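Local coordinates for ferripyochelin binding protein (Pyrococcus horikoshii, PDB 1V3W) that probably works as a zinc-dependent gamma-class carbonic anhydrase, interconverting carbon dioxide and bicarbonate, and also binds calcium, at residues E48-G53 and V62-S67; G75-I80 and W151-A156; A84-A89 and S101-G106. All coordinates share one frame; numbering follows the deposited sequence.

Interaction 1: E48-G53 and V62-S67. With ZN (zinc ion), chain B.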
loop_
_atom_site.group_PDB
_atom_site.type_symbol
_atom_site.label_atom_id
_atom_site.label_comp_id
_atom_site.label_asym_id
_atom_site.label_seq_id
_atom_site.Cartn_x
_atom_site.Cartn_y
_atom_site.Cartn_z
ATOM N N GLU A 48 -15.829 -9.715 10.328
ATOM C CA GLU A 48 -15.942 -11.144 10.042
ATOM C C GLU A 48 -14.552 -11.770 10.152
ATOM O O GLU A 48 -13.544 -11.069 10.225
ATOM C CB GLU A 48 -16.488 -11.388 8.631
ATOM C CG GLU A 48 -17.895 -10.863 8.362
ATOM C CD GLU A 48 -18.950 -11.493 9.252
ATOM O OE1 GLU A 48 -18.713 -12.603 9.772
ATOM O OE2 GLU A 48 -20.026 -10.880 9.416
ATOM N N GLN A 49 -14.501 -13.095 10.155
ATOM C CA GLN A 49 -13.233 -13.802 10.260
ATOM C C GLN A 49 -12.386 -13.718 8.995
ATOM O O GLN A 49 -12.904 -13.590 7.882
ATOM C CB GLN A 49 -13.485 -15.281 10.575
ATOM C CG GLN A 49 -12.216 -16.114 10.739
ATOM C CD GLN A 49 -12.504 -17.580 11.032
ATOM O OE1 GLN A 49 -12.715 -18.384 10.120
ATOM N NE2 GLN A 49 -12.522 -17.929 12.312
ATOM N N ILE A 50 -11.072 -13.769 9.188
ATOM C CA ILE A 50 -10.126 -13.799 8.079
ATOM C C ILE A 50 -9.415 -15.127 8.276
ATOM O O ILE A 50 -8.745 -15.333 9.289
ATOM C CB ILE A 50 -9.089 -12.664 8.148
ATOM C CG1 ILE A 50 -9.789 -11.320 7.952
ATOM C CG2 ILE A 50 -8.020 -12.874 7.071
ATOM C CD1 ILE A 50 -8.913 -10.128 8.272
ATOM N N TYR A 51 -9.593 -16.035 7.321
ATOM C CA TYR A 51 -8.981 -17.355 7.387
ATOM C C TYR A 51 -7.930 -17.500 6.295
ATOM O O TYR A 51 -8.206 -17.219 5.130
ATOM C CB TYR A 51 -10.053 -18.432 7.197
ATOM C CG TYR A 51 -9.515 -19.841 7.243
ATOM C CD1 TYR A 51 -9.476 -20.554 8.441
ATOM C CD2 TYR A 51 -9.014 -20.451 6.096
ATOM C CE1 TYR A 51 -8.948 -21.845 8.490
ATOM C CE2 TYR A 51 -8.483 -21.732 6.136
ATOM C CZ TYR A 51 -8.454 -22.421 7.332
ATOM O OH TYR A 51 -7.919 -23.684 7.353
ATOM N N VAL A 52 -6.731 -17.931 6.677
ATOM C CA VAL A 52 -5.648 -18.133 5.722
ATOM C C VAL A 52 -5.206 -19.594 5.774
ATOM O O VAL A 52 -4.647 -20.050 6.774
ATOM C CB VAL A 52 -4.452 -17.215 6.036
ATOM C CG1 VAL A 52 -3.372 -17.382 4.977
ATOM C CG2 VAL A 52 -4.920 -15.765 6.092
ATOM N N GLY A 53 -5.459 -20.312 4.682
ATOM C CA GLY A 53 -5.126 -21.725 4.597
ATOM C C GLY A 53 -3.653 -22.073 4.532
ATOM O O GLY A 53 -2.803 -21.205 4.356
ATOM N N VAL A 62 0.292 -5.478 2.508
ATOM C CA VAL A 62 -1.005 -5.989 2.079
ATOM C C VAL A 62 -2.013 -5.686 3.185
ATOM O O VAL A 62 -1.648 -5.601 4.355
ATOM C CB VAL A 62 -0.968 -7.526 1.905
ATOM C CG1 VAL A 62 -2.387 -8.095 1.848
ATOM C CG2 VAL A 62 -0.218 -7.885 0.645
ATOM N N SER A 63 -3.272 -5.485 2.812
ATOM C CA SER A 63 -4.322 -5.285 3.801
ATOM C C SER A 63 -5.410 -6.312 3.521
ATOM O O SER A 63 -5.754 -6.562 2.362
ATOM C CB SER A 63 -4.944 -3.888 3.709
ATOM O OG SER A 63 -4.015 -2.883 4.052
ATOM N N ILE A 64 -5.922 -6.936 4.575
ATOM C CA ILE A 64 -7.017 -7.883 4.428
ATOM C C ILE A 64 -8.074 -7.469 5.436
ATOM O O ILE A 64 -7.776 -7.256 6.613
ATOM C CB ILE A 64 -6.596 -9.341 4.703
ATOM C CG1 ILE A 64 -5.468 -9.744 3.753
ATOM C CG2 ILE A 64 -7.798 -10.270 4.501
ATOM C CD1 ILE A 64 -5.004 -11.183 3.914
ATOM N N HIS A 65 -9.303 -7.316 4.961
ATOM C CA HIS A 65 -10.403 -6.926 5.824
ATOM C C HIS A 65 -11.668 -7.620 5.343
ATOM O O HIS A 65 -11.627 -8.423 4.407
ATOM C CB HIS A 65 -10.589 -5.408 5.792
ATOM C CG HIS A 65 -11.417 -4.881 6.921
ATOM N ND1 HIS A 65 -12.339 -3.870 6.760
ATOM C CD2 HIS A 65 -11.459 -5.226 8.230
ATOM C CE1 HIS A 65 -12.916 -3.616 7.923
ATOM N NE2 HIS A 65 -12.400 -4.425 8.830
ATOM N N THR A 66 -12.787 -7.306 5.983
ATOM C CA THR A 66 -14.066 -7.911 5.637
ATOM C C THR A 66 -15.189 -6.898 5.797
ATOM O O THR A 66 -14.978 -5.779 6.266
ATOM C CB THR A 66 -14.393 -9.093 6.567
ATOM O OG1 THR A 66 -14.633 -8.595 7.892
ATOM C CG2 THR A 66 -13.240 -10.093 6.604
ATOM N N SER A 67 -16.388 -7.314 5.399
ATOM C CA SER A 67 -17.585 -6.495 5.523
ATOM C C SER A 67 -18.591 -7.385 6.239
ATOM O O SER A 67 -18.445 -8.608 6.234
ATOM C CB SER A 67 -18.116 -6.102 4.142
ATOM O OG SER A 67 -18.258 -7.235 3.304
HETATM ZN ZN ZN B . -12.747 -2.584 4.979
HETATM O O HOH W 1 -12.799 -8.478 9.871
HETATM O O HOH W 2 -13.445 -0.988 5.531
#

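Interaction 2: G75-I80 and W151-A156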
loop_
_atom_site.group_PDB
_atom_site.type_symbol
_atom_site.label_atom_id
_atom_site.label_comp_id
_atom_site.label_asym_id
_atom_site.label_seq_id
_atom_site.Cartn_x
_atom_site.Cartn_y
_atom_site.Cartn_z
ATOM N N GLY A 75 -7.598 -19.883 0.544
ATOM C CA GLY A 75 -7.251 -21.293 0.478
ATOM C C GLY A 75 -5.780 -21.583 0.712
ATOM O O GLY A 75 -5.071 -20.795 1.348
ATOM N N GLU A 76 -5.324 -22.717 0.186
ATOM C CA GLU A 76 -3.942 -23.154 0.340
ATOM C C GLU A 76 -3.054 -22.764 -0.834
ATOM O O GLU A 76 -3.525 -22.623 -1.962
ATOM C CB GLU A 76 -3.889 -24.673 0.514
ATOM C CG GLU A 76 -4.787 -25.202 1.613
ATOM C CD GLU A 76 -4.379 -26.585 2.074
ATOM O OE1 GLU A 76 -3.540 -27.220 1.396
ATOM O OE2 GLU A 76 -4.899 -27.035 3.115
ATOM N N TYR A 77 -1.760 -22.609 -0.558
ATOM C CA TYR A 77 -0.789 -22.235 -1.584
ATOM C C TYR A 77 -1.201 -20.953 -2.291
ATOM O O TYR A 77 -1.043 -20.820 -3.508
ATOM C CB TYR A 77 -0.639 -23.360 -2.609
ATOM C CG TYR A 77 -0.019 -24.623 -2.057
ATOM C CD1 TYR A 77 1.359 -24.719 -1.855
ATOM C CD2 TYR A 77 -0.808 -25.732 -1.764
ATOM C CE1 TYR A 77 1.934 -25.895 -1.379
ATOM C CE2 TYR A 77 -0.245 -26.912 -1.290
ATOM C CZ TYR A 77 1.126 -26.987 -1.101
ATOM O OH TYR A 77 1.694 -28.154 -0.645
ATOM N N VAL A 78 -1.742 -20.012 -1.526
ATOM C CA VAL A 78 -2.154 -18.735 -2.084
ATOM C C VAL A 78 -1.080 -17.694 -1.825
ATOM O O VAL A 78 -0.542 -17.596 -0.722
ATOM C CB VAL A 78 -3.477 -18.236 -1.461
ATOM C CG1 VAL A 78 -3.778 -16.816 -1.943
ATOM C CG2 VAL A 78 -4.614 -19.168 -1.843
ATOM N N THR A 79 -0.761 -16.932 -2.863
ATOM C CA THR A 79 0.226 -15.869 -2.764
ATOM C C THR A 79 -0.503 -14.538 -2.865
ATOM O O THR A 79 -1.085 -14.229 -3.902
ATOM C CB THR A 79 1.255 -15.951 -3.913
ATOM O OG1 THR A 79 2.066 -17.119 -3.750
ATOM C CG2 THR A 79 2.146 -14.714 -3.925
ATOM N N ILE A 80 -0.499 -13.763 -1.785
ATOM C CA ILE A 80 -1.141 -12.454 -1.813
ATOM C C ILE A 80 -0.003 -11.453 -1.977
ATOM O O ILE A 80 0.722 -11.143 -1.029
ATOM C CB ILE A 80 -1.943 -12.182 -0.529
ATOM C CG1 ILE A 80 -2.944 -13.323 -0.305
ATOM C CG2 ILE A 80 -2.691 -10.856 -0.661
ATOM C CD1 ILE A 80 -3.835 -13.131 0.896
ATOM N N TRP A 151 3.505 -22.606 -11.598
ATOM C CA TRP A 151 3.939 -21.437 -10.840
ATOM C C TRP A 151 2.957 -21.090 -9.717
ATOM O O TRP A 151 3.362 -20.566 -8.678
ATOM C CB TRP A 151 4.113 -20.232 -11.775
ATOM C CG TRP A 151 4.591 -18.981 -11.085
ATOM C CD1 TRP A 151 3.978 -17.762 -11.084
ATOM C CD2 TRP A 151 5.779 -18.838 -10.291
ATOM N NE1 TRP A 151 4.710 -16.867 -10.340
ATOM C CE2 TRP A 151 5.818 -17.495 -9.846
ATOM C CE3 TRP A 151 6.814 -19.702 -9.921
ATOM C CZ2 TRP A 151 6.852 -17.006 -9.038
ATOM C CZ3 TRP A 151 7.842 -19.214 -9.116
ATOM C CH2 TRP A 151 7.852 -17.874 -8.688
ATOM N N THR A 152 1.672 -21.380 -9.911
ATOM C CA THR A 152 0.697 -21.074 -8.865
ATOM C C THR A 152 1.023 -21.827 -7.570
ATOM O O THR A 152 0.589 -21.412 -6.493
ATOM C CB THR A 152 -0.772 -21.379 -9.296
ATOM O OG1 THR A 152 -0.910 -22.760 -9.648
ATOM C CG2 THR A 152 -1.176 -20.506 -10.483
ATOM N N LYS A 153 1.778 -22.926 -7.665
ATOM C CA LYS A 153 2.182 -23.676 -6.467
ATOM C C LYS A 153 3.607 -23.281 -6.054
ATOM O O LYS A 153 3.872 -23.014 -4.884
ATOM C CB LYS A 153 2.126 -25.204 -6.692
ATOM C CG LYS A 153 2.616 -26.021 -5.467
ATOM C CD LYS A 153 2.406 -27.545 -5.575
ATOM C CE LYS A 153 3.026 -28.281 -4.372
ATOM N NZ LYS A 153 2.703 -29.740 -4.305
ATOM N N LYS A 154 4.514 -23.244 -7.029
ATOM C CA LYS A 154 5.927 -22.905 -6.826
ATOM C C LYS A 154 6.119 -21.587 -6.059
ATOM O O LYS A 154 6.934 -21.508 -5.139
ATOM C CB LYS A 154 6.618 -22.853 -8.212
ATOM C CG LYS A 154 8.141 -22.603 -8.279
ATOM C CD LYS A 154 8.866 -23.638 -9.197
ATOM C CE LYS A 154 9.379 -23.182 -10.612
ATOM N NZ LYS A 154 9.613 -21.742 -10.968
ATOM N N ASN A 155 5.361 -20.564 -6.436
ATOM C CA ASN A 155 5.449 -19.254 -5.789
ATOM C C ASN A 155 5.247 -19.417 -4.283
ATOM O O ASN A 155 6.013 -18.887 -3.473
ATOM C CB ASN A 155 4.373 -18.319 -6.356
ATOM C CG ASN A 155 4.642 -16.850 -6.058
ATOM O OD1 ASN A 155 5.288 -16.505 -5.068
ATOM N ND2 ASN A 155 4.122 -15.975 -6.912
ATOM N N ALA A 156 4.209 -20.159 -3.916
ATOM C CA ALA A 156 3.897 -20.390 -2.510
ATOM C C ALA A 156 4.974 -21.209 -1.806
ATOM O O ALA A 156 5.316 -20.937 -0.657
ATOM C CB ALA A 156 2.545 -21.084 -2.387
HETATM O O HOH W 3 0.659 -19.151 -4.898
#

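Interaction 3: A84-A89 and S101-G106. With ZN (zinc ion), chain B.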
loop_
_atom_site.group_PDB
_atom_site.type_symbol
_atom_site.label_atom_id
_atom_site.label_comp_id
_atom_site.label_asym_id
_atom_site.label_seq_id
_atom_site.Cartn_x
_atom_site.Cartn_y
_atom_site.Cartn_z
ATOM N N ALA A 84 -1.224 -5.684 -2.208
ATOM C CA ALA A 84 -2.543 -6.061 -2.678
ATOM C C ALA A 84 -3.526 -5.852 -1.537
ATOM O O ALA A 84 -3.134 -5.618 -0.389
ATOM C CB ALA A 84 -2.540 -7.514 -3.125
ATOM N N MET A 85 -4.810 -5.943 -1.849
ATOM C CA MET A 85 -5.838 -5.744 -0.844
ATOM C C MET A 85 -6.993 -6.705 -1.110
ATOM O O MET A 85 -7.564 -6.710 -2.198
ATOM C CB MET A 85 -6.315 -4.289 -0.903
ATOM C CG MET A 85 -6.996 -3.758 0.345
ATOM S SD MET A 85 -8.642 -4.411 0.618
ATOM C CE MET A 85 -8.530 -4.867 2.360
ATOM N N VAL A 86 -7.312 -7.532 -0.119
ATOM C CA VAL A 86 -8.407 -8.491 -0.245
ATOM C C VAL A 86 -9.494 -8.083 0.742
ATOM O O VAL A 86 -9.247 -7.999 1.948
ATOM C CB VAL A 86 -7.935 -9.930 0.067
ATOM C CG1 VAL A 86 -9.101 -10.901 -0.068
ATOM C CG2 VAL A 86 -6.802 -10.321 -0.876
ATOM N N HIS A 87 -10.696 -7.835 0.233
ATOM C CA HIS A 87 -11.787 -7.399 1.090
ATOM C C HIS A 87 -13.050 -8.247 0.991
ATOM O O HIS A 87 -13.747 -8.215 -0.022
ATOM C CB HIS A 87 -12.121 -5.937 0.777
ATOM C CG HIS A 87 -12.774 -5.218 1.912
ATOM N ND1 HIS A 87 -14.068 -5.473 2.308
ATOM C CD2 HIS A 87 -12.289 -4.294 2.776
ATOM C CE1 HIS A 87 -14.354 -4.739 3.369
ATOM N NE2 HIS A 87 -13.291 -4.017 3.675
ATOM N N GLY A 88 -13.328 -9.000 2.055
ATOM C CA GLY A 88 -14.515 -9.842 2.116
ATOM C C GLY A 88 -14.705 -10.786 0.946
ATOM O O GLY A 88 -15.829 -10.978 0.473
ATOM N N ALA A 89 -13.618 -11.399 0.494
ATOM C CA ALA A 89 -13.685 -12.306 -0.641
ATOM C C ALA A 89 -13.267 -13.730 -0.324
ATOM O O ALA A 89 -12.615 -14.000 0.690
ATOM C CB ALA A 89 -12.828 -11.764 -1.780
ATOM N N SER A 101 -3.012 -5.505 -6.459
ATOM C CA SER A 101 -4.322 -5.771 -7.038
ATOM C C SER A 101 -5.362 -5.600 -5.934
ATOM O O SER A 101 -5.010 -5.369 -4.774
ATOM C CB SER A 101 -4.392 -7.190 -7.618
ATOM O OG SER A 101 -4.266 -8.178 -6.610
ATOM N N VAL A 102 -6.637 -5.707 -6.294
ATOM C CA VAL A 102 -7.725 -5.559 -5.334
ATOM C C VAL A 102 -8.791 -6.615 -5.595
ATOM O O VAL A 102 -9.192 -6.827 -6.737
ATOM C CB VAL A 102 -8.393 -4.167 -5.448
ATOM C CG1 VAL A 102 -9.489 -4.023 -4.401
ATOM C CG2 VAL A 102 -7.348 -3.069 -5.297
ATOM N N ILE A 103 -9.235 -7.283 -4.535
ATOM C CA ILE A 103 -10.278 -8.297 -4.641
ATOM C C ILE A 103 -11.393 -7.794 -3.740
ATOM O O ILE A 103 -11.204 -7.665 -2.532
ATOM C CB ILE A 103 -9.796 -9.666 -4.137
ATOM C CG1 ILE A 103 -8.458 -10.025 -4.796
ATOM C CG2 ILE A 103 -10.849 -10.727 -4.437
ATOM C CD1 ILE A 103 -8.492 -10.070 -6.311
ATOM N N LEU A 104 -12.550 -7.505 -4.324
ATOM C CA LEU A 104 -13.656 -6.959 -3.551
ATOM C C LEU A 104 -14.665 -7.955 -2.980
ATOM O O LEU A 104 -14.649 -9.147 -3.294
ATOM C CB LEU A 104 -14.353 -5.871 -4.375
ATOM C CG LEU A 104 -13.387 -4.725 -4.716
ATOM C CD1 LEU A 104 -14.038 -3.733 -5.666
ATOM C CD2 LEU A 104 -12.952 -4.034 -3.429
ATOM N N ASP A 105 -15.542 -7.430 -2.129
ATOM C CA ASP A 105 -16.551 -8.202 -1.415
ATOM C C ASP A 105 -17.456 -9.102 -2.238
ATOM O O ASP A 105 -18.023 -8.690 -3.250
ATOM C CB ASP A 105 -17.401 -7.245 -0.581
ATOM C CG ASP A 105 -16.556 -6.337 0.289
ATOM O OD1 ASP A 105 -16.291 -6.699 1.454
ATOM O OD2 ASP A 105 -16.142 -5.266 -0.203
ATOM N N GLY A 106 -17.591 -10.341 -1.778
ATOM C CA GLY A 106 -18.439 -11.297 -2.462
ATOM C C GLY A 106 -17.785 -11.999 -3.632
ATOM O O GLY A 106 -18.358 -12.933 -4.193
HETATM ZN ZN ZN B . -12.747 -2.584 4.979
HETATM O O HOH W 2 -13.445 -0.988 5.531
#

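Interaction 1: E48-G53 and V62-S67
Segments 48-53 and 62-67 come closest at one end, where the CA atoms of Glu-48 and Thr-66 are 5.8 Å apart, and the gap has widened to 7.2 Å between those of Ile-50 and His-65. At the close end Thr-66 takes the backbone N-H of Glu-48 on OG1, at 2.9 Å and a fairly straight 155°. A chi1 of 68° puts OG1 against Glu-48 and CG2 beside Ile-50; the hydroxyl proton goes to a water that donates to Glu-48 O, so threonine serves the N-H directly and the carbonyl through water. The segments lie on two different sheets of the left-handed parallel beta-helix, the hexapeptide-repeat fold, so their inward side chains meet inside the prism. There Ile-50 lays CG2 against Ile-64 CG2 at 3.7 Å, while Ile-50 CG1 meets Thr-66 CG2 at 3.9 Å; the beta-branched isoleucines suit both strand and filling. Glu-48 CG passes 3.1 Å from Ser-67 O, and its carboxylate turns off to Gly-69 N. Leaving the opposite face of its strand, His-65 binds zinc through ND1 at 2.2 Å, with Asp-46 accepting from its NE2 and His-82 of the second subunit among the other ligands.

Interaction 2: G75-I80 and W151-A156
The C-terminal helix 146-169 packs along the outside of the beta-helix, and its Thr-152, Lys-153, Asn-155 and Ala-156 lie against a corner of the coil at Tyr-77 and the strand 79-80 that follows. Ala-156 sets its methyl CB 3.6 Å from Tyr-77 CA and at the edge of the tyrosine ring, in its plane, 3.9 Å from CD1. A residue this small lets the CA atoms of Tyr-77 and Ala-156 come within 5.1 Å. Lys-153 runs extended beside the tyrosine, pointing the same way: its CG lies over one ring face, 4.0 Å from CD1, and CE reaches the phenol end. The lysine thus covers the ring with methylenes while carrying its charge outward. Tyr-77 stacks on Tyr-55, and its ring also meets that of Tyr-94 nearly parallel, so tyrosines line up on successive turns, as the repeats of a left-handed parallel beta-helix allow. Were Tyr-77 replaced by an alanine, the Lys-153 methylenes and the Ala-156 methyl would probably lose their aromatic surface, leaving a gap at the corner. Further in, a water joins the two elements, donating to Tyr-77 O and Thr-152 O, each at 2.8 Å, and bonding Thr-79 OG1 at 2.7 Å. Tyr-77 O and Thr-152 O, 3.5 Å apart, are both acceptors and share the water as donor. Thr-79, whose OG1 also bonds Asn-57, crosses Asn-155 at about a right angle, with Thr-79 OG1 3.5 Å from Asn-155 CG. At chi1 -163° the Asn-155 amide lies beside Thr-79, its OD1 bonding a glycerol probably from the crystallisation liquor.

Interaction 3: A84-A89 and S101-G106
Met-85 and Val-86 pair in parallel with Val-102 and Ile-103, and three backbone bonds tie the strands: Met-85 N to Ser-101 O, Ile-103 N to Met-85 O and His-87 N to Ile-103 O. The closest carbon pair lies toward the inside of the coil, where Ala-89 CB, just beyond the strand, meets Ile-103 CG2 at 3.5 Å; alanine spares room for the branched isoleucine. Met-85 and Val-102 face Ile-99 and Ser-100 of the second subunit. The looser end lies past the strands, where Leu-104 and Asp-105 are partly exposed. Gly-106 N there donates to Gly-88 O; a side chain at Gly-88 would clash with Asp-105, and the positive phi of Gly-88 also suits a glycine. One tight polar contact remains: His-87 ND1 donates to the syn side of Asp-105 OD1 at 2.7 Å, the oxygen in the ring plane although ring and carboxylate planes stand 65° apart. This aspartate, also bonded by Ser-67, together with the metal bond fixes the rotation of the imidazole. His-87 NE2 binds zinc at 2.0 Å, alongside a water, His-65 and His-82 of the second subunit: the three-histidine, intersubunit zinc site of gamma-class carbonic anhydrases.

In the fold
Along the chain interaction 1 comes first; interaction 2 then joins 75-80 to the distant helix 146-169, and both segments of interaction 3 lie in the sequence between. Interactions 1 and 3 have centres about 9 Å apart and meet in one parallel sheet, where strands 63-65 and 85-87 are neighbours. Interaction 2, its centre about 17 Å from each, lies across the chain's centre, at a third sheet; Ile-80 links it inward to Val-62, Ile-64 and Val-86. The strands of interactions 1 and 3 supply two histidines of one zinc site, completed by the second subunit, while interaction 2 seats the helix, whose Asn-155 side chain lies about 7 Å from a bound zinc ion.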